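Local coordinates for glycosyl hydrolase family 62 protein (Coprinopsis cinerea, PDB 5B6T) that hydrolyses alpha-L-arabinofuranosyl linkages, probably releasing arabinose side groups from arabinoxylan as a family 62 glycoside hydrolase, at residues P2-I14 with P245-W259. Sequence-based numbering, arbitrary orientation.
Sequences PSSFRWSSSGPLI and PFARANNVAFTGNAW
Phe246 O is gripped by two donors, the indole N-H of Trp7 and the side-chain amide of Asn251. Trp7 NE1 donates to Phe246 O at 2.8 Å along a nearly straight bond lying in both the indole and the carbonyl plane. Asn251 ND2 reaches Phe246 O from above the carbonyl plane, at 3.1 Å. The grip sits beside a short parallel pairing of strands 7-9 and 252-254 that ties the N-terminal segment to the late part of the chain. In this mixed sheet of the five-bladed beta-propeller fold expected for family 62, strand 252-254 is outermost and strand 7-9 is flanked on its other side by strand 305-311. Three backbone bonds set the register: Trp7 N to Asn251 O, Ala253 N to Trp7 O, and Ser9 N to Ala253 O. Asn251 ND2 also donates to Phe5 O at 2.9 Å, while its OD1 takes the Arg248 N-H, so both ends of the amide are used and its rotation is fixed. Phe246 meets two aromatics of the 2-14 segment: its edge points at the face of Phe5, and its own face receives the Trp7 edge in an offset edge-to-face contact, Trp7 CZ2 lying 3.6 Å from Phe246 CZ. A chi1 of -179° swings the Phe246 ring away from its own N and towards this pair. Phe223 of strand 221-228 also touches Phe246. Further along, Pro12 CD makes a CH-pi contact 3.6 Å from the centroid of the Trp259 five-membered ring, just 4° off its normal. Trp259 NE1 donates to Ser10 O at 3.0 Å. Replacing Trp259 by an alanine would probably leave Ser10 O with one donor fewer and Pro12 without the face it packs on. Ser9 OG, also bonded to Tyr288 OH, is the other donor to Ser10 O, in the carbonyl plane on a lone pair.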
ATOM      1  N   PRO A   2     -14.858  -4.156 -13.681  1.00 14.74           N
ATOM      2  CA  PRO A   2     -14.718  -3.646 -15.048  1.00 14.76           C
ATOM      3  C   PRO A   2     -13.277  -3.558 -15.521  1.00 15.36           C
ATOM      4  O   PRO A   2     -12.341  -3.713 -14.721  1.00 14.61           O
ATOM      5  CB  PRO A   2     -15.366  -2.257 -14.978  1.00 14.83           C
ATOM      6  CG  PRO A   2     -15.164  -1.843 -13.565  1.00 15.68           C
ATOM      7  CD  PRO A   2     -15.241  -3.094 -12.730  1.00 15.08           C
ATOM      8  N   SER A   3     -13.094  -3.294 -16.811  1.00 14.96           N
ATOM      9  CA  SER A   3     -11.767  -3.243 -17.406  1.00 15.66           C
ATOM     10  C   SER A   3     -11.355  -1.803 -17.677  1.00 14.13           C
ATOM     11  O   SER A   3     -10.315  -1.537 -18.271  1.00 14.68           O
ATOM     12  CB  SER A   3     -11.748  -4.084 -18.698  1.00 18.27           C
ATOM     13  OG  SER A   3     -12.627  -3.521 -19.655  1.00 22.13           O
ATOM     14  N   SER A   4     -12.180  -0.862 -17.252  1.00 12.79           N
ATOM     15  CA  SER A   4     -11.810   0.552 -17.227  1.00 12.69           C
ATOM     16  C   SER A   4     -12.406   1.132 -15.951  1.00 11.21           C
ATOM     17  O   SER A   4     -13.318   0.548 -15.361  1.00 10.95           O
ATOM     18  CB  SER A   4     -12.309   1.327 -18.458  1.00 14.08           C
ATOM     19  OG  SER A   4     -13.715   1.374 -18.479  1.00 16.37           O
ATOM     20  N   PHE A   5     -11.848   2.263 -15.511  1.00  9.78           N
ATOM     21  CA  PHE A   5     -12.225   2.881 -14.247  1.00  9.63           C
ATOM     22  C   PHE A   5     -12.430   4.366 -14.358  1.00  9.22           C
ATOM     23  O   PHE A   5     -11.768   5.047 -15.110  1.00  9.05           O
ATOM     24  CB  PHE A   5     -11.149   2.581 -13.186  1.00  9.11           C
ATOM     25  CG  PHE A   5     -11.008   1.132 -12.925  1.00  9.14           C
ATOM     26  CD1 PHE A   5     -11.814   0.514 -11.982  1.00  9.28           C
ATOM     27  CD2 PHE A   5     -10.193   0.340 -13.731  1.00  9.07           C
ATOM     28  CE1 PHE A   5     -11.737  -0.862 -11.802  1.00  8.89           C
ATOM     29  CE2 PHE A   5     -10.131  -1.020 -13.546  1.00  9.26           C
ATOM     30  CZ  PHE A   5     -10.896  -1.610 -12.576  1.00  9.29           C
ATOM     31  N   ARG A   6     -13.386   4.861 -13.578  1.00  9.58           N
ATOM     32  CA  ARG A   6     -13.560   6.280 -13.348  1.00 10.04           C
ATOM     33  C   ARG A   6     -13.780   6.520 -11.869  1.00  9.05           C
ATOM     34  O   ARG A   6     -14.422   5.721 -11.180  1.00  9.53           O
ATOM     35  CB  ARG A   6     -14.721   6.846 -14.174  1.00 11.99           C
ATOM     36  CG  ARG A   6     -14.275   6.959 -15.630  1.00 13.51           C
ATOM     37  CD  ARG A   6     -15.172   7.841 -16.466  1.00 14.43           C
ATOM     38  NE  ARG A   6     -15.387   9.139 -15.838  1.00 14.81           N
ATOM     39  CZ  ARG A   6     -14.553  10.174 -15.819  1.00 14.58           C
ATOM     40  NH1 ARG A   6     -13.369  10.159 -16.412  1.00 15.72           N
ATOM     41  NH2 ARG A   6     -14.952  11.276 -15.194  1.00 15.04           N
ATOM     42  N   TRP A   7     -13.269   7.647 -11.392  1.00  8.43           N
ATOM     43  CA  TRP A   7     -13.271   7.952  -9.952  1.00  8.30           C
ATOM     44  C   TRP A   7     -13.688   9.385  -9.699  1.00  8.69           C
ATOM     45  O   TRP A   7     -13.502  10.283 -10.546  1.00  8.30           O
ATOM     46  CB  TRP A   7     -11.870   7.803  -9.331  1.00  8.25           C
ATOM     47  CG  TRP A   7     -11.169   6.534  -9.637  1.00  7.90           C
ATOM     48  CD1 TRP A   7     -10.325   6.312 -10.680  1.00  7.84           C
ATOM     49  CD2 TRP A   7     -11.239   5.307  -8.893  1.00  7.91           C
ATOM     50  NE1 TRP A   7      -9.866   5.024 -10.627  1.00  7.88           N
ATOM     51  CE2 TRP A   7     -10.410   4.385  -9.545  1.00  7.82           C
ATOM     52  CE3 TRP A   7     -11.936   4.899  -7.753  1.00  7.66           C
ATOM     53  CZ2 TRP A   7     -10.246   3.066  -9.088  1.00  7.79           C
ATOM     54  CZ3 TRP A   7     -11.765   3.614  -7.279  1.00  7.68           C
ATOM     55  CH2 TRP A   7     -10.918   2.700  -7.954  1.00  7.77           C
ATOM     56  N   SER A   8     -14.163   9.602  -8.472  1.00  8.26           N
ATOM     57  CA  SER A   8     -14.341  10.926  -7.894  1.00  8.48           C
ATOM     58  C   SER A   8     -13.484  11.013  -6.635  1.00  8.58           C
ATOM     59  O   SER A   8     -13.591  10.156  -5.745  1.00  8.37           O
ATOM     60  CB  SER A   8     -15.811  11.180  -7.530  1.00  9.02           C
ATOM     61  OG  SER A   8     -15.937  12.444  -6.882  1.00  8.96           O
ATOM     62  N   SER A   9     -12.635  12.032  -6.576  1.00  8.32           N
ATOM     63  CA  SER A   9     -11.732  12.222  -5.460  1.00  9.08           C
ATOM     64  C   SER A   9     -12.234  13.245  -4.477  1.00  9.24           C
ATOM     65  O   SER A   9     -12.732  14.317  -4.856  1.00  9.13           O
ATOM     66  CB  SER A   9     -10.351  12.668  -5.923  1.00  8.93           C
ATOM     67  OG  SER A   9      -9.461  12.780  -4.796  1.00  9.34           O
ATOM     68  N   SER A  10     -12.067  12.918  -3.206  1.00  8.81           N
ATOM     69  CA  SER A  10     -12.143  13.901  -2.130  1.00  9.10           C
ATOM     70  C   SER A  10     -11.036  14.922  -2.243  1.00  9.01           C
ATOM     71  O   SER A  10     -10.105  14.762  -3.029  1.00  9.44           O
ATOM     72  CB  SER A  10     -11.995  13.202  -0.784  1.00  8.96           C
ATOM     73  OG  SER A  10     -10.650  12.773  -0.575  1.00  8.88           O
ATOM     74  N   GLY A  11     -11.115  15.957  -1.422  1.00  9.35           N
ATOM     75  CA  GLY A  11      -9.966  16.787  -1.171  1.00  9.48           C
ATOM     76  C   GLY A  11      -8.968  16.083  -0.285  1.00  9.97           C
ATOM     77  O   GLY A  11      -9.157  14.902   0.048  1.00  9.59           O
ATOM     78  N   PRO A  12      -7.893  16.777   0.088  1.00 10.02           N
ATOM     79  CA  PRO A  12      -6.946  16.143   1.011  1.00 10.47           C
ATOM     80  C   PRO A  12      -7.618  15.951   2.352  1.00 10.81           C
ATOM     81  O   PRO A  12      -8.180  16.934   2.913  1.00 12.64           O
ATOM     82  CB  PRO A  12      -5.804  17.143   1.098  1.00 10.69           C
ATOM     83  CG  PRO A  12      -6.349  18.447   0.563  1.00 10.58           C
ATOM     84  CD  PRO A  12      -7.507  18.139  -0.315  1.00 10.47           C
ATOM     85  N   LEU A  13      -7.591  14.727   2.880  1.00  9.83           N
ATOM     86  CA  LEU A  13      -8.297  14.411   4.109  1.00 10.32           C
ATOM     87  C   LEU A  13      -7.356  14.383   5.303  1.00  9.84           C
ATOM     88  O   LEU A  13      -7.735  14.809   6.407  1.00 11.42           O
ATOM     89  CB  LEU A  13      -9.015  13.072   4.015  1.00 10.70           C
ATOM     90  CG  LEU A  13     -10.097  12.966   2.923  1.00 11.03           C
ATOM     91  CD1 LEU A  13     -10.635  11.556   2.851  1.00 11.50           C
ATOM     92  CD2 LEU A  13     -11.220  13.980   3.082  1.00 11.49           C
ATOM     93  N   ILE A  14      -6.163  13.824   5.102  1.00  8.82           N
ATOM     94  CA  ILE A  14      -5.208  13.649   6.208  1.00  9.23           C
ATOM     95  C   ILE A  14      -3.832  14.187   5.794  1.00  9.00           C
ATOM     96  O   ILE A  14      -3.265  13.790   4.801  1.00  8.74           O
ATOM     97  CB  ILE A  14      -5.046  12.176   6.621  1.00  9.41           C
ATOM     98  CG1 ILE A  14      -6.357  11.610   7.166  1.00  9.47           C
ATOM     99  CG2 ILE A  14      -3.949  12.024   7.676  1.00  9.96           C
ATOM    100  CD1 ILE A  14      -6.377  10.095   7.263  1.00  9.55           C
ATOM    101  N   PRO A 245      -6.146   3.760 -17.627  1.00  9.32           N
ATOM    102  CA  PRO A 245      -5.350   3.516 -16.417  1.00  8.99           C
ATOM    103  C   PRO A 245      -6.204   2.937 -15.294  1.00  8.75           C
ATOM    104  O   PRO A 245      -7.422   3.072 -15.316  1.00  9.09           O
ATOM    105  CB  PRO A 245      -4.875   4.914 -16.057  1.00  9.26           C
ATOM    106  CG  PRO A 245      -6.007   5.807 -16.476  1.00  9.56           C
ATOM    107  CD  PRO A 245      -6.524   5.184 -17.746  1.00  9.58           C
ATOM    108  N   PHE A 246      -5.590   2.352 -14.264  1.00  8.30           N
ATOM    109  CA  PHE A 246      -6.401   2.024 -13.113  1.00  8.01           C
ATOM    110  C   PHE A 246      -6.810   3.341 -12.449  1.00  7.92           C
ATOM    111  O   PHE A 246      -7.989   3.577 -12.196  1.00  7.71           O
ATOM    112  CB  PHE A 246      -5.665   1.105 -12.131  1.00  8.13           C
ATOM    113  CG  PHE A 246      -6.497   0.754 -10.955  1.00  8.15           C
ATOM    114  CD1 PHE A 246      -7.532  -0.176 -11.069  1.00  8.61           C
ATOM    115  CD2 PHE A 246      -6.279   1.385  -9.730  1.00  8.25           C
ATOM    116  CE1 PHE A 246      -8.335  -0.488  -9.968  1.00  8.56           C
ATOM    117  CE2 PHE A 246      -7.077   1.102  -8.631  1.00  8.30           C
ATOM    118  CZ  PHE A 246      -8.106   0.153  -8.749  1.00  8.36           C
ATOM    119  N   ALA A 247      -5.829   4.193 -12.155  1.00  7.92           N
ATOM    120  CA  ALA A 247      -6.098   5.486 -11.535  1.00  8.19           C
ATOM    121  C   ALA A 247      -4.988   6.442 -11.950  1.00  8.41           C
ATOM    122  O   ALA A 247      -3.814   6.125 -11.808  1.00  8.56           O
ATOM    123  CB  ALA A 247      -6.181   5.354 -10.018  1.00  8.12           C
ATOM    124  N   ARG A 248      -5.377   7.604 -12.454  1.00  8.32           N
ATOM    125  CA  ARG A 248      -4.459   8.577 -13.025  1.00  8.53           C
ATOM    126  C   ARG A 248      -5.218   9.898 -13.134  1.00  8.94           C
ATOM    127  O   ARG A 248      -6.443   9.897 -13.071  1.00  9.01           O
ATOM    128  CB  ARG A 248      -4.018   8.104 -14.413  1.00  8.61           C
ATOM    129  CG  ARG A 248      -2.922   8.960 -15.069  1.00  9.25           C
ATOM    130  CD  ARG A 248      -2.266   8.220 -16.237  1.00  9.70           C
ATOM    131  NE  ARG A 248      -1.275   9.080 -16.860  1.00 10.80           N
ATOM    132  CZ  ARG A 248      -1.447   9.810 -17.972  1.00 11.24           C
ATOM    133  NH1 ARG A 248      -2.555   9.759 -18.707  1.00 11.45           N
ATOM    134  NH2 ARG A 248      -0.454  10.604 -18.364  1.00 12.37           N
ATOM    135  N   ALA A 249      -4.523  11.018 -13.254  1.00  9.15           N
ATOM    136  CA  ALA A 249      -5.233  12.299 -13.350  1.00 10.21           C
ATOM    137  C   ALA A 249      -6.333  12.279 -14.408  1.00 10.01           C
ATOM    138  O   ALA A 249      -7.358  12.958 -14.228  1.00 11.37           O
ATOM    139  CB  ALA A 249      -4.251  13.420 -13.645  1.00 10.67           C
ATOM    140  N   ASN A 250      -6.146  11.526 -15.495  1.00 10.34           N
ATOM    141  CA  ASN A 250      -7.121  11.544 -16.590  1.00 10.40           C
ATOM    142  C   ASN A 250      -8.344  10.661 -16.399  1.00 10.49           C
ATOM    143  O   ASN A 250      -9.215  10.623 -17.278  1.00 11.76           O
ATOM    144  CB  ASN A 250      -6.473  11.273 -17.962  1.00 10.71           C
ATOM    145  CG  ASN A 250      -5.897   9.867 -18.070  1.00 11.42           C
ATOM    146  OD1 ASN A 250      -5.365   9.368 -17.110  1.00 12.10           O
ATOM    147  ND2 ASN A 250      -5.972   9.247 -19.243  1.00 12.35           N
ATOM    148  N   ASN A 251      -8.440   9.946 -15.292  1.00  9.57           N
ATOM    149  CA  ASN A 251      -9.717   9.305 -14.954  1.00  8.61           C
ATOM    150  C   ASN A 251     -10.208   9.592 -13.541  1.00  8.48           C
ATOM    151  O   ASN A 251     -11.036   8.847 -12.993  1.00  8.50           O
ATOM    152  CB  ASN A 251      -9.717   7.783 -15.246  1.00  8.30           C
ATOM    153  CG  ASN A 251      -8.921   6.966 -14.244  1.00  8.58           C
ATOM    154  OD1 ASN A 251      -8.107   7.498 -13.508  1.00  8.13           O
ATOM    155  ND2 ASN A 251      -9.099   5.649 -14.276  1.00  8.59           N
ATOM    156  N   VAL A 252      -9.691  10.664 -12.964  1.00  8.55           N
ATOM    157  CA  VAL A 252     -10.082  11.108 -11.631  1.00  9.01           C
ATOM    158  C   VAL A 252     -10.709  12.491 -11.692  1.00  9.08           C
ATOM    159  O   VAL A 252     -10.044  13.479 -12.021  1.00  9.25           O
ATOM    160  CB  VAL A 252      -8.863  11.133 -10.691  1.00  9.51           C
ATOM    161  CG1 VAL A 252      -9.196  11.802  -9.369  1.00  9.82           C
ATOM    162  CG2 VAL A 252      -8.333   9.707 -10.474  1.00  9.65           C
ATOM    163  N   ALA A 253     -12.016  12.511 -11.439  1.00  8.52           N
ATOM    164  CA  ALA A 253     -12.771  13.728 -11.214  1.00  8.99           C
ATOM    165  C   ALA A 253     -12.582  14.141  -9.766  1.00  9.69           C
ATOM    166  O   ALA A 253     -12.269  13.300  -8.915  1.00  9.60           O
ATOM    167  CB  ALA A 253     -14.258  13.484 -11.485  1.00  8.82           C
ATOM    168  N   PHE A 254     -12.826  15.426  -9.502  1.00  9.93           N
ATOM    169  CA  PHE A 254     -12.902  15.931  -8.136  1.00  9.62           C
ATOM    170  C   PHE A 254     -14.255  16.626  -7.971  1.00  9.92           C
ATOM    171  O   PHE A 254     -14.668  17.378  -8.863  1.00  9.37           O
ATOM    172  CB  PHE A 254     -11.788  16.947  -7.872  1.00  9.94           C
ATOM    173  CG  PHE A 254     -10.395  16.386  -7.980  1.00 10.19           C
ATOM    174  CD1 PHE A 254      -9.795  16.212  -9.214  1.00 10.64           C
ATOM    175  CD2 PHE A 254      -9.669  16.061  -6.849  1.00 10.24           C
ATOM    176  CE1 PHE A 254      -8.535  15.675  -9.309  1.00 10.44           C
ATOM    177  CE2 PHE A 254      -8.394  15.561  -6.955  1.00 10.07           C
ATOM    178  CZ  PHE A 254      -7.832  15.346  -8.179  1.00 10.37           C
ATOM    179  N   THR A 255     -14.914  16.417  -6.832  1.00  9.41           N
ATOM    180  CA  THR A 255     -16.153  17.194  -6.513  1.00 10.22           C
ATOM    181  C   THR A 255     -15.761  18.660  -6.341  1.00 10.54           C
ATOM    182  O   THR A 255     -16.498  19.562  -6.738  1.00 10.66           O
ATOM    183  CB  THR A 255     -16.899  16.668  -5.270  1.00 10.76           C
ATOM    184  OG1 THR A 255     -16.011  16.621  -4.145  1.00 11.01           O
ATOM    185  CG2 THR A 255     -17.455  15.283  -5.527  1.00 11.04           C
ATOM    186  N   GLY A 256     -14.603  18.883  -5.732  1.00 10.43           N
ATOM    187  CA  GLY A 256     -14.006  20.200  -5.583  1.00 10.73           C
ATOM    188  C   GLY A 256     -12.966  20.478  -6.655  1.00 11.10           C
ATOM    189  O   GLY A 256     -13.071  20.012  -7.791  1.00 11.06           O
ATOM    190  N   ASN A 257     -11.942  21.225  -6.291  1.00 11.45           N
ATOM    191  CA  ASN A 257     -10.909  21.578  -7.257  1.00 12.70           C
ATOM    192  C   ASN A 257      -9.895  20.447  -7.327  1.00 12.36           C
ATOM    193  O   ASN A 257      -9.697  19.714  -6.342  1.00 13.75           O
ATOM    194  CB  ASN A 257     -10.208  22.881  -6.869  1.00 13.75           C
ATOM    195  CG  ASN A 257     -11.171  24.040  -6.775  1.00 15.23           C
ATOM    196  OD1 ASN A 257     -11.866  24.373  -7.737  1.00 14.90           O
ATOM    197  ND2 ASN A 257     -11.215  24.666  -5.603  1.00 16.96           N
ATOM    198  N   ALA A 258      -9.226  20.311  -8.466  1.00 12.10           N
ATOM    199  CA  ALA A 258      -8.196  19.278  -8.601  1.00 12.38           C
ATOM    200  C   ALA A 258      -6.958  19.657  -7.769  1.00 12.57           C
ATOM    201  O   ALA A 258      -6.218  20.557  -8.155  1.00 15.74           O
ATOM    202  CB  ALA A 258      -7.819  19.092 -10.053  1.00 12.53           C
ATOM    203  N   TRP A 259      -6.695  18.967  -6.660  1.00 10.37           N
ATOM    204  CA  TRP A 259      -5.603  19.351  -5.760  1.00  9.77           C
ATOM    205  C   TRP A 259      -4.305  18.588  -6.005  1.00  9.44           C
ATOM    206  O   TRP A 259      -3.238  18.921  -5.466  1.00  9.23           O
ATOM    207  CB  TRP A 259      -6.077  19.218  -4.323  1.00  9.77           C
ATOM    208  CG  TRP A 259      -6.346  17.808  -3.891  1.00  9.35           C
ATOM    209  CD1 TRP A 259      -7.512  17.139  -4.007  1.00  9.55           C
ATOM    210  CD2 TRP A 259      -5.428  16.922  -3.219  1.00  9.33           C
ATOM    211  NE1 TRP A 259      -7.385  15.865  -3.487  1.00  9.57           N
ATOM    212  CE2 TRP A 259      -6.119  15.715  -2.978  1.00  9.36           C
ATOM    213  CE3 TRP A 259      -4.094  17.034  -2.804  1.00  8.92           C
ATOM    214  CZ2 TRP A 259      -5.524  14.620  -2.333  1.00  9.50           C
ATOM    215  CZ3 TRP A 259      -3.515  15.948  -2.129  1.00  9.50           C
ATOM    216  CH2 TRP A 259      -4.228  14.761  -1.922  1.00  9.59           C
TER
HETATM  217  O   HOH W   1      -9.609   3.331 -16.975  1.00 10.04           O
HETATM  218  O   HOH W   2     -12.858  16.997  -4.272  1.00 10.60           O